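Local coordinates for protein CT263 (Chlamydia trachomatis, PDB 4QAS) that probably hydrolyses nucleosides as an MTAN-type nucleosidase of the futalosine pathway, which supplies menaquinone, at residues 19-22 with 23-26; 98-101 with 102-105; 144-147 with 148-152. The protein carries 1 engineered substitution. All blocks are in the same frame, centred on the assembly; numbering follows the deposited sequence.

Contact 1: 19-22 with 23-26; sequences AART and LSLF
In the C-terminal turns of helix 16-25, A19 to T22 meet L23 to F26 at the interface between the two subunits. L23 N gives the regular bond of this turn to A19 O, 3.0 Å long and nearly straight at 160°. The next two bonds of that spacing, from S24 N to A20 O and from L25 N to R21 O, are weak, and S24 N has a further weak one to R21 O. L25 N has its better bond to T22 O, three residues back, at 3.0 Å, although it sits well above that carbonyl's plane.

On the apolar side A19 CB touches L23 CD1 at 3.9 Å. A methyl and a branched side chain suit this flank, which rests on V49 and V47 of strand 43-49. T22 faces the buried side, against L11, F13, A188 and I191.

Bends at chi2 and chi3 fold R21 back, bringing one guanidinium face over S24 CB, 3.7 Å above the plane and toward its rim. NH2 comes 3.6 Å from S24 OG, a mere proximity, for the polar groups have other partners: R21 NE bonds to Q185 OE1, S24 OG to S24 O of the second subunit, and S24 O accepts from R21 NH2 of the second subunit. Long arginine and small serine thus fit a close intersubunit seam. The whole is a helix of the alpha/beta nucleosidase fold, packed among strands 7-13 and 43-49, helix 180-197 and the second subunit, with its last turn at the dimer interface.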
loop_
_atom_site.group_PDB
_atom_site.type_symbol
_atom_site.label_atom_id
_atom_site.label_comp_id
_atom_site.label_asym_id
_atom_site.label_seq_id
_atom_site.Cartn_x
_atom_site.Cartn_y
_atom_site.Cartn_z
ATOM N N ALA A 19 10.982 -7.645 2.422
ATOM C CA ALA A 19 9.649 -7.720 3.005
ATOM C C ALA A 19 9.210 -6.440 3.688
ATOM O O ALA A 19 7.998 -6.262 3.886
ATOM C CB ALA A 19 9.616 -8.867 3.999
ATOM N N ALA A 20 10.144 -5.572 4.074
ATOM C CA ALA A 20 9.849 -4.562 5.094
ATOM C C ALA A 20 8.643 -3.693 4.736
ATOM O O ALA A 20 7.751 -3.480 5.569
ATOM C CB ALA A 20 11.091 -3.710 5.333
ATOM N N ARG A 21 8.610 -3.134 3.526
ATOM C CA ARG A 21 7.541 -2.174 3.239
ATOM C C ARG A 21 6.199 -2.866 3.044
ATOM O O ARG A 21 5.165 -2.306 3.409
ATOM C CB ARG A 21 7.905 -1.269 2.064
ATOM C CG ARG A 21 9.159 -0.411 2.297
ATOM C CD ARG A 21 9.091 0.494 3.521
ATOM N NE ARG A 21 7.835 1.195 3.608
ATOM C CZ ARG A 21 7.357 1.737 4.708
ATOM N NH1 ARG A 21 8.128 1.838 5.773
ATOM N NH2 ARG A 21 6.153 2.287 4.732
ATOM N N THR A 22 6.185 -4.100 2.553
ATOM C CA THR A 22 4.929 -4.837 2.498
ATOM C C THR A 22 4.399 -5.138 3.893
ATOM O O THR A 22 3.190 -5.047 4.136
ATOM C CB THR A 22 5.110 -6.123 1.698
ATOM O OG1 THR A 22 5.409 -5.781 0.333
ATOM C CG2 THR A 22 3.846 -6.961 1.721
ATOM N N LEU A 23 5.282 -5.455 4.835
ATOM C CA LEU A 23 4.853 -5.710 6.195
ATOM C C LEU A 23 4.307 -4.455 6.855
ATOM O O LEU A 23 3.502 -4.575 7.781
ATOM C CB LEU A 23 5.999 -6.298 7.005
ATOM C CG LEU A 23 6.408 -7.744 6.655
ATOM C CD1 LEU A 23 7.713 -8.099 7.334
ATOM C CD2 LEU A 23 5.314 -8.700 7.055
ATOM N N SER A 24 4.678 -3.261 6.374
ATOM C CA SER A 24 4.098 -2.026 6.888
ATOM C C SER A 24 2.712 -1.736 6.307
ATOM O O SER A 24 1.966 -0.967 6.892
ATOM C CB SER A 24 5.061 -0.872 6.597
ATOM O OG SER A 24 4.666 0.268 7.288
ATOM N N LEU A 25 2.369 -2.313 5.164
ATOM C CA LEU A 25 1.118 -1.965 4.481
ATOM C C LEU A 25 -0.119 -2.424 5.218
ATOM O O LEU A 25 -1.178 -1.827 5.051
ATOM C CB LEU A 25 1.042 -2.666 3.144
ATOM C CG LEU A 25 1.918 -2.239 2.023
ATOM C CD1 LEU A 25 1.468 -3.084 0.792
ATOM C CD2 LEU A 25 1.774 -0.766 1.765
ATOM N N PHE A 26 -0.034 -3.527 5.972
ATOM C CA PHE A 26 -1.158 -4.114 6.677
ATOM C C PHE A 26 -0.767 -4.327 8.128
ATOM O O PHE A 26 0.427 -4.516 8.420
ATOM C CB PHE A 26 -1.558 -5.469 6.059
ATOM C CG PHE A 26 -1.873 -5.398 4.614
ATOM C CD1 PHE A 26 -3.117 -4.962 4.186
ATOM C CD2 PHE A 26 -0.948 -5.763 3.690
ATOM C CE1 PHE A 26 -3.405 -4.889 2.842
ATOM C CE2 PHE A 26 -1.227 -5.700 2.356
ATOM C CZ PHE A 26 -2.476 -5.262 1.934
#

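Contact 2: 98-101 with 102-105; sequences ELTP and TTSV
T100 and T103 meet through the methyl of one and the hydroxyl of the other: T100 CG2 lies 3.4 Å from T103 OG1, and T102 OG1 approaches the same methyl at 3.7 Å. The methyl faces both hydroxyls because chi1 of T100 (-62°) sets CG2 anti to its backbone N. T100 O accepts from two backbone donors of the turn. S104 N reaches T100 O at 2.8 Å nearly along the C=O axis, whereas T103 N comes from above the carbonyl plane at 3.2 Å.

This is the loop of a beta hairpin joining strands 90-99 and 106-110, closed by T100 N bonding to V105 O at 3.1 Å, almost straight at 164°. P101, with its ring-restricted phi, fits the first corner of the turn, and S104 takes the left-handed backbone conformation that brings the chain back. T103 adds an ST turn: chi1 of 59° places OG1 between its own N and carbonyl carbon, where it accepts from V105 N at 3.2 Å.

Farther out, L99 CD1 approaches V105 O at 4.0 Å, while its side chain also rests on T123, V125 and Y129. E98 bonds through its backbone to E107 across the hairpin, and R126 touches both T100 and P101.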
loop_
_atom_site.group_PDB
_atom_site.type_symbol
_atom_site.label_atom_id
_atom_site.label_comp_id
_atom_site.label_asym_id
_atom_site.label_seq_id
_atom_site.Cartn_x
_atom_site.Cartn_y
_atom_site.Cartn_z
ATOM N N GLU A 98 16.839 -21.989 -13.074
ATOM C CA GLU A 98 17.987 -22.178 -12.192
ATOM C C GLU A 98 19.171 -22.512 -13.077
ATOM O O GLU A 98 19.070 -23.368 -13.974
ATOM C CB GLU A 98 17.751 -23.307 -11.194
ATOM C CG GLU A 98 18.905 -23.522 -10.191
ATOM C CD GLU A 98 18.961 -22.464 -9.082
ATOM O OE1 GLU A 98 17.892 -22.022 -8.619
ATOM O OE2 GLU A 98 20.072 -22.072 -8.661
ATOM N N LEU A 99 20.295 -21.881 -12.818
ATOM C CA LEU A 99 21.501 -22.146 -13.571
ATOM C C LEU A 99 22.602 -22.544 -12.598
ATOM O O LEU A 99 22.830 -21.858 -11.589
ATOM C CB LEU A 99 21.915 -20.903 -14.350
ATOM C CG LEU A 99 23.232 -20.958 -15.090
ATOM C CD1 LEU A 99 23.225 -21.992 -16.187
ATOM C CD2 LEU A 99 23.549 -19.582 -15.685
ATOM N N THR A 100 23.312 -23.638 -12.929
ATOM C CA THR A 100 24.490 -24.125 -12.215
ATOM C C THR A 100 25.726 -23.775 -13.037
ATOM O O THR A 100 26.013 -24.443 -14.041
ATOM C CB THR A 100 24.402 -25.643 -11.999
ATOM O OG1 THR A 100 23.250 -25.912 -11.194
ATOM C CG2 THR A 100 25.653 -26.170 -11.304
ATOM N N PRO A 101 26.506 -22.755 -12.658
ATOM C CA PRO A 101 27.580 -22.303 -13.552
ATOM C C PRO A 101 28.668 -23.334 -13.781
ATOM O O PRO A 101 29.284 -23.344 -14.857
ATOM C CB PRO A 101 28.109 -21.053 -12.841
ATOM C CG PRO A 101 26.948 -20.539 -12.053
ATOM C CD PRO A 101 26.252 -21.790 -11.575
ATOM N N THR A 102 28.969 -24.194 -12.807
ATOM C CA THR A 102 30.076 -25.120 -12.987
ATOM C C THR A 102 29.792 -26.211 -14.010
ATOM O O THR A 102 30.733 -26.842 -14.502
ATOM C CB THR A 102 30.492 -25.785 -11.666
ATOM O OG1 THR A 102 29.355 -26.395 -11.035
ATOM C CG2 THR A 102 31.148 -24.787 -10.707
ATOM N N THR A 103 28.526 -26.486 -14.305
ATOM C CA THR A 103 28.161 -27.493 -15.288
ATOM C C THR A 103 27.400 -26.925 -16.468
ATOM O O THR A 103 27.243 -27.634 -17.469
ATOM C CB THR A 103 27.265 -28.565 -14.649
ATOM O OG1 THR A 103 26.105 -27.923 -14.136
ATOM C CG2 THR A 103 28.023 -29.282 -13.537
ATOM N N SER A 104 26.882 -25.713 -16.359
ATOM C CA SER A 104 25.989 -25.113 -17.335
ATOM C C SER A 104 24.623 -25.784 -17.382
ATOM O O SER A 104 23.803 -25.439 -18.242
ATOM C CB SER A 104 26.624 -25.037 -18.733
ATOM O OG SER A 104 27.740 -24.157 -18.716
ATOM N N VAL A 105 24.330 -26.715 -16.466
ATOM C CA VAL A 105 23.028 -27.367 -16.477
ATOM C C VAL A 105 21.979 -26.406 -15.937
ATOM O O VAL A 105 22.210 -25.644 -14.986
ATOM C CB VAL A 105 23.079 -28.689 -15.693
ATOM C CG1 VAL A 105 21.695 -29.338 -15.637
ATOM C CG2 VAL A 105 24.059 -29.616 -16.320
#

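Contact 3: 144-147 with 148-152; sequences GFFI and AKQAS
F146 turns one ring face to Q150, whose CG sits 3.7 Å above the plane, toward the rim, as a CH-pi contact. The ring and the Q150 amide lie almost parallel, 6° apart. With CG of F146 anti to its backbone N (chi1 170°) and Q150 bent at chi2 (-53°), the two side chains of successive turns overlap.

A glutamine suits this place because its CG can lie over the ring while both ends of its amide are engaged. A water donates to F146 O at 2.9 Å and to Q150 OE1 at 2.8 Å, linking a main-chain oxygen, already bonded by Q150 N, to the amide. The other end of that amide, NE2, bonds to L62 O.

One flank round, F145 CE1 touches K149 CB at 3.8 Å, the two side chains running side by side. Regular helical bonds join the segments, from A148 N to G144 O at 3.0 Å through to A151 N and I147 O at 2.9 Å.

At the helix start, S124 OG accepts from F145 N. Helix 144-153 packs on the strands around it: F145 against V96, E98, E107 and L109, A148 also on V96, and I147, Q150 and the small A151 against W72 of strand 71-80.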
loop_
_atom_site.group_PDB
_atom_site.type_symbol
_atom_site.label_atom_id
_atom_site.label_comp_id
_atom_site.label_asym_id
_atom_site.label_seq_id
_atom_site.Cartn_x
_atom_site.Cartn_y
_atom_site.Cartn_z
ATOM N N GLY A 144 14.168 -17.437 -6.640
ATOM C CA GLY A 144 12.953 -17.582 -7.422
ATOM C C GLY A 144 12.692 -18.991 -7.914
ATOM O O GLY A 144 11.580 -19.505 -7.795
ATOM N N PHE A 145 13.704 -19.647 -8.486
ATOM C CA PHE A 145 13.440 -20.982 -9.001
ATOM C C PHE A 145 13.067 -21.937 -7.869
ATOM O O PHE A 145 12.119 -22.711 -7.981
ATOM C CB PHE A 145 14.603 -21.568 -9.790
ATOM C CG PHE A 145 14.249 -22.895 -10.377
ATOM C CD1 PHE A 145 14.406 -24.048 -9.641
ATOM C CD2 PHE A 145 13.678 -22.995 -11.638
ATOM C CE1 PHE A 145 14.026 -25.248 -10.138
ATOM C CE2 PHE A 145 13.319 -24.194 -12.163
ATOM C CZ PHE A 145 13.493 -25.348 -11.413
ATOM N N PHE A 146 13.831 -21.897 -6.765
ATOM C CA PHE A 146 13.528 -22.722 -5.608
ATOM C C PHE A 146 12.071 -22.576 -5.193
ATOM O O PHE A 146 11.388 -23.572 -4.953
ATOM C CB PHE A 146 14.465 -22.326 -4.463
ATOM C CG PHE A 146 14.100 -22.934 -3.140
ATOM C CD1 PHE A 146 14.169 -24.297 -2.977
ATOM C CD2 PHE A 146 13.678 -22.150 -2.069
ATOM C CE1 PHE A 146 13.841 -24.905 -1.781
ATOM C CE2 PHE A 146 13.342 -22.754 -0.855
ATOM C CZ PHE A 146 13.425 -24.136 -0.720
ATOM N N ILE A 147 11.574 -21.339 -5.146
ATOM C CA ILE A 147 10.210 -21.113 -4.686
ATOM C C ILE A 147 9.212 -21.670 -5.691
ATOM O O ILE A 147 8.235 -22.314 -5.314
ATOM C CB ILE A 147 9.985 -19.613 -4.427
ATOM C CG1 ILE A 147 10.886 -19.144 -3.280
ATOM C CG2 ILE A 147 8.514 -19.348 -4.105
ATOM C CD1 ILE A 147 11.017 -17.636 -3.163
ATOM N N ALA A 148 9.419 -21.381 -6.986
ATOM C CA ALA A 148 8.492 -21.883 -8.002
ATOM C C ALA A 148 8.444 -23.401 -7.994
ATOM O O ALA A 148 7.379 -24.006 -8.186
ATOM C CB ALA A 148 8.901 -21.404 -9.388
ATOM N N LYS A 149 9.598 -24.052 -7.824
ATOM C CA LYS A 149 9.612 -25.510 -7.804
ATOM C C LYS A 149 8.891 -26.050 -6.577
ATOM O O LYS A 149 8.134 -27.021 -6.674
ATOM C CB LYS A 149 11.049 -26.016 -7.868
ATOM C CG LYS A 149 11.179 -27.529 -7.846
ATOM C CD LYS A 149 10.532 -28.158 -9.079
ATOM C CE LYS A 149 10.789 -29.658 -9.163
ATOM N NZ LYS A 149 10.262 -30.384 -7.976
ATOM N N GLN A 150 9.082 -25.414 -5.417
ATOM C CA GLN A 150 8.343 -25.842 -4.229
ATOM C C GLN A 150 6.843 -25.638 -4.409
ATOM O O GLN A 150 6.048 -26.473 -3.973
ATOM C CB GLN A 150 8.858 -25.133 -2.973
ATOM C CG GLN A 150 10.301 -25.477 -2.597
ATOM C CD GLN A 150 10.519 -26.963 -2.489
ATOM O OE1 GLN A 150 10.997 -27.600 -3.427
ATOM N NE2 GLN A 150 10.158 -27.534 -1.349
ATOM N N ALA A 151 6.436 -24.552 -5.076
ATOM C CA ALA A 151 5.013 -24.333 -5.336
ATOM C C ALA A 151 4.431 -25.468 -6.170
ATOM O O ALA A 151 3.286 -25.883 -5.957
ATOM C CB ALA A 151 4.813 -22.991 -6.050
ATOM N N SER A 152 5.212 -25.985 -7.121
ATOM C CA SER A 152 4.727 -27.090 -7.951
ATOM C C SER A 152 4.388 -28.325 -7.118
ATOM O O SER A 152 3.555 -29.144 -7.528
ATOM C CB SER A 152 5.768 -27.430 -9.017
ATOM O OG SER A 152 6.801 -28.228 -8.472
HETATM O O HOH W 1 12.734 -26.093 -5.092
#

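Along the chain the three contacts come in series: helix 16-25, then the hairpin loop after strand 90-99, then helix 144-153. Contacts 1 and 3 lie on opposite sides of the chain's centre, their centres about 23 Å apart. Contacts 1 and 2 are farther apart, about 34 Å between centres, and do not touch. Contacts 2 and 3 are neighbours, about 17 Å between centres, and meet where E98 OE1 packs 3.5 Å from F145 CB. All three attach to one mixed sheet: contact 1 borders strands 7-13 and 43-49 and takes part in the dimer interface, whereas contacts 2 and 3 share strands 90-99 and 106-110, and the second subunit touches neither.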